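Local coordinates for hypothetical protein (Pseudomonas aeruginosa, PDB 2H9F), which is a PrpF-family protein that probably isomerises methylaconitate, at residues 70-75 against 86-92; 210-214 against 333-337. One frame throughout, in Å; residues are numbered along the deposited sequence.

In the fold
The two contacts lie on opposite sides of the chain's centre, their own centres 38 Å apart and their nearest atoms about 27 Å apart. Interaction 1 comes first along the chain and is complete before interaction 2 begins. It pairs two neighbouring strands, 71-77 and 85-92, whereas interaction 2 sets the start of helix 335-339 against strand 208-216, with 118 residues of chain between its two segments. All four segments belong to the PrpF part of the chain. This separation is consistent with the two-lobed, diaminopimelate epimerase-like fold of the family: one contact is local to its hairpin, the other ties distant parts of the chain together.

Interaction 1 of 2, residues 70-75 against 86-92; sequences SKCVIL and DYLYGQV
The ring of Y87 packs against V73 and L75. Atom CD1 of Y87 lies 3.8 Å from V73 CG1 and 4.0 Å from L75 CD1, and the V73 methyl sits near the ring plane, so it meets an edge. With CG anti to the backbone N (chi1 158°), Y87 swings its ring across to these two side chains. Further along the same face, the K71 stem runs past Y89: its CG lies in the ring plane, 3.9 Å from Y89 CE1. The tips of K71, Y89 and Q91 converge beyond, but Y89 OH and Q91 OE1 are modelled too close together, and their bonds to K71 NZ are doubtful.

The other face carries C72 and I74. C72 faces G90, which contributes no side chain, while I74 CB approaches L88 CB to 4.3 Å. Both pairs are hydrogen-bonded: G90 N to C72 O is 2.9 Å and nearly straight (173°), and L88 N to I74 O is 3.0 Å.

Helix 106-118 covers the K71, V73 and L75 face, and helix 39-49 touches C72 and I74. The segment axes run at 162° with a closest approach of 4.8 Å, the geometry of an antiparallel beta hairpin sandwiched between helices.

Interaction 2 of 2, residues 210-214 against 333-337; sequences FKATM and GTLVN
T213 of strand 208-216 points its hydroxyl at the backbone of L335, just where helix 335-339 begins, so the contact is a strand side chain meeting a helix N-terminus, with T334 as the N-cap. L335 N donates to T213 OG1 over 3.1 Å at 175°, an almost linear bond that satisfies a first-turn amide with no partner within its own helix. The same hydroxyl is also hydrogen-bonded to L198 O, so two partners grip it and fix its rotation in a buried setting.

The two branches of T213 divide the work. At chi1 -72°, OG1 lies beside the backbone N and CG2 is anti to it; OG1 thus meets the helix start, while CG2 rests against T334, 4.0 Å from T334 CB. The T213 and T334 side chains meet at a slant.

L335 passes T213 in the reverse sense, the two side chains sliding by each other: L335 CG comes to 3.6 Å from T213 OG1, and its CD1 reaches the strand backbone, 3.5 Å from both A212 CA and K211 O. The leucine therefore fits between the side chains of T213 and K211, its CD1 lying 4.1 Å from K211 CB. K211 joins in through this stem, its charged end turning off to a salt bridge with D201.

Within 333-337, two bonds hold the start of the helix that T213 meets. G333 N donates to N337 OD1 from well above the amide plane. T334 OG1, which is also hydrogen-bonded to A328 O, accepts the capping bond from N337 N at 2.9 Å.

Interaction 1 of 2, residues 70-75 against 86-92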
ATOM      1  N   SER A  70      -5.880   2.289  -5.804  1.00 32.11           N
ATOM      2  CA  SER A  70      -6.934   1.329  -5.989  0.70 31.02           C
ATOM      3  C   SER A  70      -7.726   1.688  -7.245  1.00 29.66           C
ATOM      4  O   SER A  70      -8.916   1.954  -7.221  1.00 31.66           O
ATOM      5  CB  SER A  70      -7.783   1.221  -4.729  0.70 32.13           C
ATOM      6  OG  SER A  70      -8.837   0.288  -4.926  0.70 33.89           O
ATOM      7  N   LYS A  71      -7.006   1.663  -8.356  1.00 30.07           N
ATOM      8  CA  LYS A  71      -7.473   2.213  -9.602  1.00 31.07           C
ATOM      9  C   LYS A  71      -7.119   1.354 -10.827  1.00 29.83           C
ATOM     10  O   LYS A  71      -6.012   0.904 -10.972  1.00 29.26           O
ATOM     11  CB  LYS A  71      -6.839   3.625  -9.797  1.00 31.89           C
ATOM     12  CG  LYS A  71      -7.113   4.643  -8.709  1.00 30.30           C
ATOM     13  CD  LYS A  71      -6.449   6.002  -9.060  1.00 34.80           C
ATOM     14  CE  LYS A  71      -6.400   7.014  -7.900  1.00 40.23           C
ATOM     15  NZ  LYS A  71      -7.628   7.737  -7.676  1.00 43.36           N
ATOM     16  N   CYS A  72      -8.059   1.238 -11.747  1.00 28.27           N
ATOM     17  CA  CYS A  72      -7.851   0.569 -13.026  1.00 29.45           C
ATOM     18  C   CYS A  72      -8.257   1.520 -14.165  1.00 32.66           C
ATOM     19  O   CYS A  72      -9.229   2.291 -14.034  1.00 32.26           O
ATOM     20  CB  CYS A  72      -8.704  -0.678 -13.094  1.00 32.13           C
ATOM     21  SG  CYS A  72      -8.014  -2.063 -12.122  1.00 33.62           S
ATOM     22  N   VAL A  73      -7.554   1.424 -15.289  1.00 32.59           N
ATOM     23  CA  VAL A  73      -7.799   2.299 -16.446  1.00 31.78           C
ATOM     24  C   VAL A  73      -7.857   1.469 -17.718  1.00 31.62           C
ATOM     25  O   VAL A  73      -7.032   0.569 -17.905  1.00 29.63           O
ATOM     26  CB  VAL A  73      -6.683   3.348 -16.563  1.00 29.92           C
ATOM     27  CG1 VAL A  73      -6.726   4.124 -17.929  1.00 30.46           C
ATOM     28  CG2 VAL A  73      -6.735   4.318 -15.381  1.00 32.33           C
ATOM     29  N   ILE A  74      -8.882   1.735 -18.539  1.00 30.16           N
ATOM     30  CA  ILE A  74      -9.011   1.221 -19.922  1.00 29.11           C
ATOM     31  C   ILE A  74      -8.775   2.376 -20.926  1.00 30.49           C
ATOM     32  O   ILE A  74      -9.378   3.445 -20.803  1.00 27.78           O
ATOM     33  CB  ILE A  74     -10.412   0.615 -20.211  1.00 30.08           C
ATOM     34  CG1 ILE A  74     -10.750  -0.495 -19.194  1.00 28.40           C
ATOM     35  CG2 ILE A  74     -10.439   0.050 -21.669  1.00 25.52           C
ATOM     36  CD1 ILE A  74     -12.220  -0.960 -19.245  1.00 29.17           C
ATOM     37  N   LEU A  75      -7.854   2.167 -21.870  1.00 30.40           N
ATOM     38  CA  LEU A  75      -7.668   3.040 -23.045  1.00 31.69           C
ATOM     39  C   LEU A  75      -8.022   2.252 -24.299  1.00 32.08           C
ATOM     40  O   LEU A  75      -7.815   1.023 -24.368  1.00 30.24           O
ATOM     41  CB  LEU A  75      -6.229   3.524 -23.175  1.00 32.23           C
ATOM     42  CG  LEU A  75      -5.919   4.941 -22.718  1.00 37.33           C
ATOM     43  CD1 LEU A  75      -6.146   5.075 -21.277  1.00 39.65           C
ATOM     44  CD2 LEU A  75      -4.488   5.282 -23.065  1.00 34.49           C
ATOM     45  N   ASP A  86      -9.903   7.041 -26.121  1.00 30.09           N
ATOM     46  CA  ASP A  86     -10.889   7.134 -25.059  1.00 29.30           C
ATOM     47  C   ASP A  86     -10.286   6.592 -23.772  1.00 30.81           C
ATOM     48  O   ASP A  86      -9.656   5.539 -23.765  1.00 32.35           O
ATOM     49  CB  ASP A  86     -12.147   6.346 -25.393  1.00 30.52           C
ATOM     50  CG  ASP A  86     -12.914   6.928 -26.533  1.00 31.63           C
ATOM     51  OD1 ASP A  86     -12.643   8.091 -26.899  1.00 38.94           O
ATOM     52  OD2 ASP A  86     -13.803   6.231 -27.084  1.00 42.96           O
ATOM     53  N   TYR A  87     -10.525   7.308 -22.681  1.00 31.83           N
ATOM     54  CA  TYR A  87      -9.918   7.064 -21.394  1.00 30.91           C
ATOM     55  C   TYR A  87     -11.009   6.881 -20.378  1.00 32.01           C
ATOM     56  O   TYR A  87     -11.824   7.759 -20.148  1.00 33.95           O
ATOM     57  CB  TYR A  87      -9.005   8.240 -21.058  1.00 34.43           C
ATOM     58  CG  TYR A  87      -8.663   8.463 -19.611  1.00 32.73           C
ATOM     59  CD1 TYR A  87      -8.274   7.425 -18.808  1.00 31.75           C
ATOM     60  CD2 TYR A  87      -8.697   9.735 -19.059  1.00 33.50           C
ATOM     61  CE1 TYR A  87      -7.935   7.650 -17.488  1.00 32.22           C
ATOM     62  CE2 TYR A  87      -8.381   9.967 -17.726  1.00 29.50           C
ATOM     63  CZ  TYR A  87      -8.007   8.920 -16.944  1.00 32.71           C
ATOM     64  OH  TYR A  87      -7.662   9.112 -15.617  1.00 36.45           O
ATOM     65  N   LEU A  88     -11.043   5.690 -19.803  1.00 31.83           N
ATOM     66  CA  LEU A  88     -12.037   5.305 -18.817  1.00 32.80           C
ATOM     67  C   LEU A  88     -11.322   4.925 -17.532  1.00 34.37           C
ATOM     68  O   LEU A  88     -10.378   4.149 -17.567  1.00 32.38           O
ATOM     69  CB  LEU A  88     -12.815   4.103 -19.349  1.00 36.27           C
ATOM     70  CG  LEU A  88     -14.287   3.931 -18.996  1.00 39.72           C
ATOM     71  CD1 LEU A  88     -15.116   5.154 -19.311  1.00 40.51           C
ATOM     72  CD2 LEU A  88     -14.812   2.682 -19.735  1.00 38.29           C
ATOM     73  N   TYR A  89     -11.785   5.450 -16.401  1.00 33.88           N
ATOM     74  CA  TYR A  89     -11.142   5.250 -15.121  1.00 33.91           C
ATOM     75  C   TYR A  89     -12.148   4.656 -14.117  1.00 33.92           C
ATOM     76  O   TYR A  89     -13.295   5.119 -14.000  1.00 33.16           O
ATOM     77  CB  TYR A  89     -10.559   6.585 -14.697  1.00 39.99           C
ATOM     78  CG  TYR A  89     -10.545   6.833 -13.241  1.00 43.88           C
ATOM     79  CD1 TYR A  89      -9.745   6.073 -12.398  1.00 47.66           C
ATOM     80  CD2 TYR A  89     -11.317   7.845 -12.691  1.00 46.23           C
ATOM     81  CE1 TYR A  89      -9.726   6.310 -11.018  1.00 49.84           C
ATOM     82  CE2 TYR A  89     -11.321   8.088 -11.325  1.00 45.93           C
ATOM     83  CZ  TYR A  89     -10.527   7.321 -10.492  1.00 51.18           C
ATOM     84  OH  TYR A  89     -10.519   7.575  -9.132  1.00 55.93           O
ATOM     85  N   GLY A  90     -11.745   3.550 -13.486  1.00 32.46           N
ATOM     86  CA  GLY A  90     -12.521   2.852 -12.463  1.00 29.99           C
ATOM     87  C   GLY A  90     -11.862   2.955 -11.097  1.00 30.47           C
ATOM     88  O   GLY A  90     -10.722   2.542 -10.933  1.00 33.11           O
ATOM     89  N   GLN A  91     -12.563   3.550 -10.125  1.00 31.07           N
ATOM     90  CA  GLN A  91     -12.079   3.598  -8.724  1.00 27.91           C
ATOM     91  C   GLN A  91     -12.635   2.398  -7.986  1.00 27.79           C
ATOM     92  O   GLN A  91     -13.853   2.258  -7.828  1.00 28.33           O
ATOM     93  CB  GLN A  91     -12.565   4.879  -8.042  1.00 30.24           C
ATOM     94  CG  GLN A  91     -12.042   5.096  -6.629  1.00 34.51           C
ATOM     95  CD  GLN A  91     -10.543   5.365  -6.600  1.00 43.71           C
ATOM     96  OE1 GLN A  91     -10.036   6.117  -7.456  1.00 48.64           O
ATOM     97  NE2 GLN A  91      -9.821   4.763  -5.625  1.00 38.42           N
ATOM     98  N   VAL A  92     -11.744   1.518  -7.549  1.00 29.91           N
ATOM     99  CA  VAL A  92     -12.129   0.242  -6.967  1.00 30.42           C
ATOM    100  C   VAL A  92     -12.224   0.427  -5.451  1.00 31.39           C
ATOM    101  O   VAL A  92     -11.267   0.781  -4.813  1.00 27.70           O
ATOM    102  CB  VAL A  92     -11.107  -0.869  -7.375  1.00 30.88           C
ATOM    103  CG1 VAL A  92     -11.454  -2.200  -6.744  1.00 26.07           C
ATOM    104  CG2 VAL A  92     -11.016  -0.972  -8.928  1.00 27.44           C
TER

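Interaction 2 of 2, residues 210-214 against 333-337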
ATOM      1  N   PHE A 210     -11.192  44.753   3.278  1.00 41.27           N
ATOM      2  CA  PHE A 210     -10.028  44.346   2.515  1.00 39.91           C
ATOM      3  C   PHE A 210     -10.385  44.152   1.058  1.00 40.25           C
ATOM      4  O   PHE A 210     -11.458  43.692   0.760  1.00 40.31           O
ATOM      5  CB  PHE A 210      -9.512  43.026   3.061  1.00 40.31           C
ATOM      6  CG  PHE A 210      -9.074  43.087   4.498  1.00 42.19           C
ATOM      7  CD1 PHE A 210      -8.112  43.994   4.907  1.00 40.69           C
ATOM      8  CD2 PHE A 210      -9.623  42.234   5.445  1.00 41.03           C
ATOM      9  CE1 PHE A 210      -7.707  44.050   6.240  1.00 43.26           C
ATOM     10  CE2 PHE A 210      -9.218  42.290   6.783  1.00 45.41           C
ATOM     11  CZ  PHE A 210      -8.255  43.187   7.174  1.00 40.69           C
ATOM     12  N   LYS A 211      -9.461  44.450   0.151  1.00 40.82           N
ATOM     13  CA  LYS A 211      -9.641  44.064  -1.234  1.00 39.18           C
ATOM     14  C   LYS A 211      -9.666  42.542  -1.312  1.00 38.10           C
ATOM     15  O   LYS A 211      -8.941  41.848  -0.608  1.00 33.30           O
ATOM     16  CB  LYS A 211      -8.528  44.613  -2.112  1.00 38.70           C
ATOM     17  CG  LYS A 211      -8.453  46.143  -2.217  1.00 41.12           C
ATOM     18  CD  LYS A 211      -9.714  46.738  -2.800  1.00 43.46           C
ATOM     19  CE  LYS A 211      -9.655  48.262  -2.854  1.00 44.92           C
ATOM     20  NZ  LYS A 211     -10.975  48.866  -3.253  1.00 43.85           N
ATOM     21  N   ALA A 212     -10.540  42.000  -2.138  1.00 36.65           N
ATOM     22  CA  ALA A 212     -10.586  40.560  -2.274  1.00 36.25           C
ATOM     23  C   ALA A 212     -11.087  40.143  -3.653  1.00 38.11           C
ATOM     24  O   ALA A 212     -11.981  40.760  -4.181  1.00 35.22           O
ATOM     25  CB  ALA A 212     -11.458  39.955  -1.159  1.00 34.58           C
ATOM     26  N   THR A 213     -10.495  39.099  -4.224  1.00 37.05           N
ATOM     27  CA  THR A 213     -11.068  38.428  -5.380  1.00 35.61           C
ATOM     28  C   THR A 213     -11.669  37.113  -4.897  1.00 36.28           C
ATOM     29  O   THR A 213     -10.979  36.278  -4.325  1.00 36.71           O
ATOM     30  CB  THR A 213      -9.988  38.148  -6.426  1.00 36.77           C
ATOM     31  OG1 THR A 213      -9.605  39.393  -7.033  1.00 34.14           O
ATOM     32  CG2 THR A 213     -10.491  37.153  -7.508  1.00 32.40           C
HETATM   33  N   MSE A 214     -12.963  36.955  -5.127  1.00 35.80           N
HETATM   34  CA  MSE A 214     -13.720  35.777  -4.775  1.00 35.93           C
HETATM   35  C   MSE A 214     -14.076  35.100  -6.102  1.00 37.46           C
HETATM   36  O   MSE A 214     -14.821  35.649  -6.901  1.00 36.40           O
HETATM   37  CB  MSE A 214     -14.958  36.180  -3.981  1.00 34.55           C
HETATM   38  CG  MSE A 214     -14.632  36.591  -2.550  1.00 36.70           C
HETATM   39 SE   MSE A 214     -16.029  37.511  -1.661  0.70 35.70          SE
HETATM   40  CE  MSE A 214     -15.707  39.328  -2.419  1.00 38.96           C
ATOM     41  N   GLY A 333      -6.982  41.878 -13.935  1.00 33.96           N
ATOM     42  CA  GLY A 333      -7.688  42.728 -12.973  1.00 35.70           C
ATOM     43  C   GLY A 333      -7.899  42.084 -11.617  1.00 36.35           C
ATOM     44  O   GLY A 333      -8.176  42.783 -10.647  1.00 37.75           O
ATOM     45  N   THR A 334      -7.805  40.753 -11.537  1.00 35.34           N
ATOM     46  CA  THR A 334      -7.933  40.080 -10.247  1.00 32.90           C
ATOM     47  C   THR A 334      -6.707  40.395  -9.418  1.00 35.03           C
ATOM     48  O   THR A 334      -5.658  40.814  -9.939  1.00 34.29           O
ATOM     49  CB  THR A 334      -8.083  38.532 -10.357  1.00 33.37           C
ATOM     50  OG1 THR A 334      -6.848  37.970 -10.791  1.00 32.64           O
ATOM     51  CG2 THR A 334      -9.201  38.148 -11.293  1.00 28.98           C
ATOM     52  N   LEU A 335      -6.836  40.197  -8.116  1.00 36.31           N
ATOM     53  CA  LEU A 335      -5.727  40.431  -7.207  1.00 37.34           C
ATOM     54  C   LEU A 335      -4.580  39.497  -7.524  1.00 35.33           C
ATOM     55  O   LEU A 335      -3.422  39.863  -7.338  1.00 41.38           O
ATOM     56  CB  LEU A 335      -6.168  40.267  -5.736  1.00 37.33           C
ATOM     57  CG  LEU A 335      -7.162  41.259  -5.128  1.00 35.75           C
ATOM     58  CD1 LEU A 335      -7.327  40.979  -3.596  1.00 29.27           C
ATOM     59  CD2 LEU A 335      -6.702  42.715  -5.435  1.00 32.91           C
ATOM     60  N   VAL A 336      -4.892  38.292  -8.010  1.00 36.63           N
ATOM     61  CA  VAL A 336      -3.846  37.300  -8.351  1.00 36.09           C
ATOM     62  C   VAL A 336      -3.145  37.766  -9.617  1.00 35.22           C
ATOM     63  O   VAL A 336      -1.920  37.814  -9.677  1.00 35.43           O
ATOM     64  CB  VAL A 336      -4.421  35.861  -8.568  1.00 36.68           C
ATOM     65  CG1 VAL A 336      -3.312  34.858  -8.797  1.00 36.70           C
ATOM     66  CG2 VAL A 336      -5.308  35.440  -7.379  1.00 38.23           C
ATOM     67  N   ASN A 337      -3.940  38.142 -10.619  1.00 34.17           N
ATOM     68  CA  ASN A 337      -3.353  38.710 -11.820  1.00 36.15           C
ATOM     69  C   ASN A 337      -2.447  39.897 -11.475  1.00 34.56           C
ATOM     70  O   ASN A 337      -1.314  40.017 -11.965  1.00 35.83           O
ATOM     71  CB  ASN A 337      -4.450  39.115 -12.774  1.00 34.38           C
ATOM     72  CG  ASN A 337      -3.948  39.917 -13.950  1.00 35.18           C
ATOM     73  OD1 ASN A 337      -4.089  41.147 -13.961  1.00 34.32           O
ATOM     74  ND2 ASN A 337      -3.417  39.234 -14.974  1.00 33.02           N
TER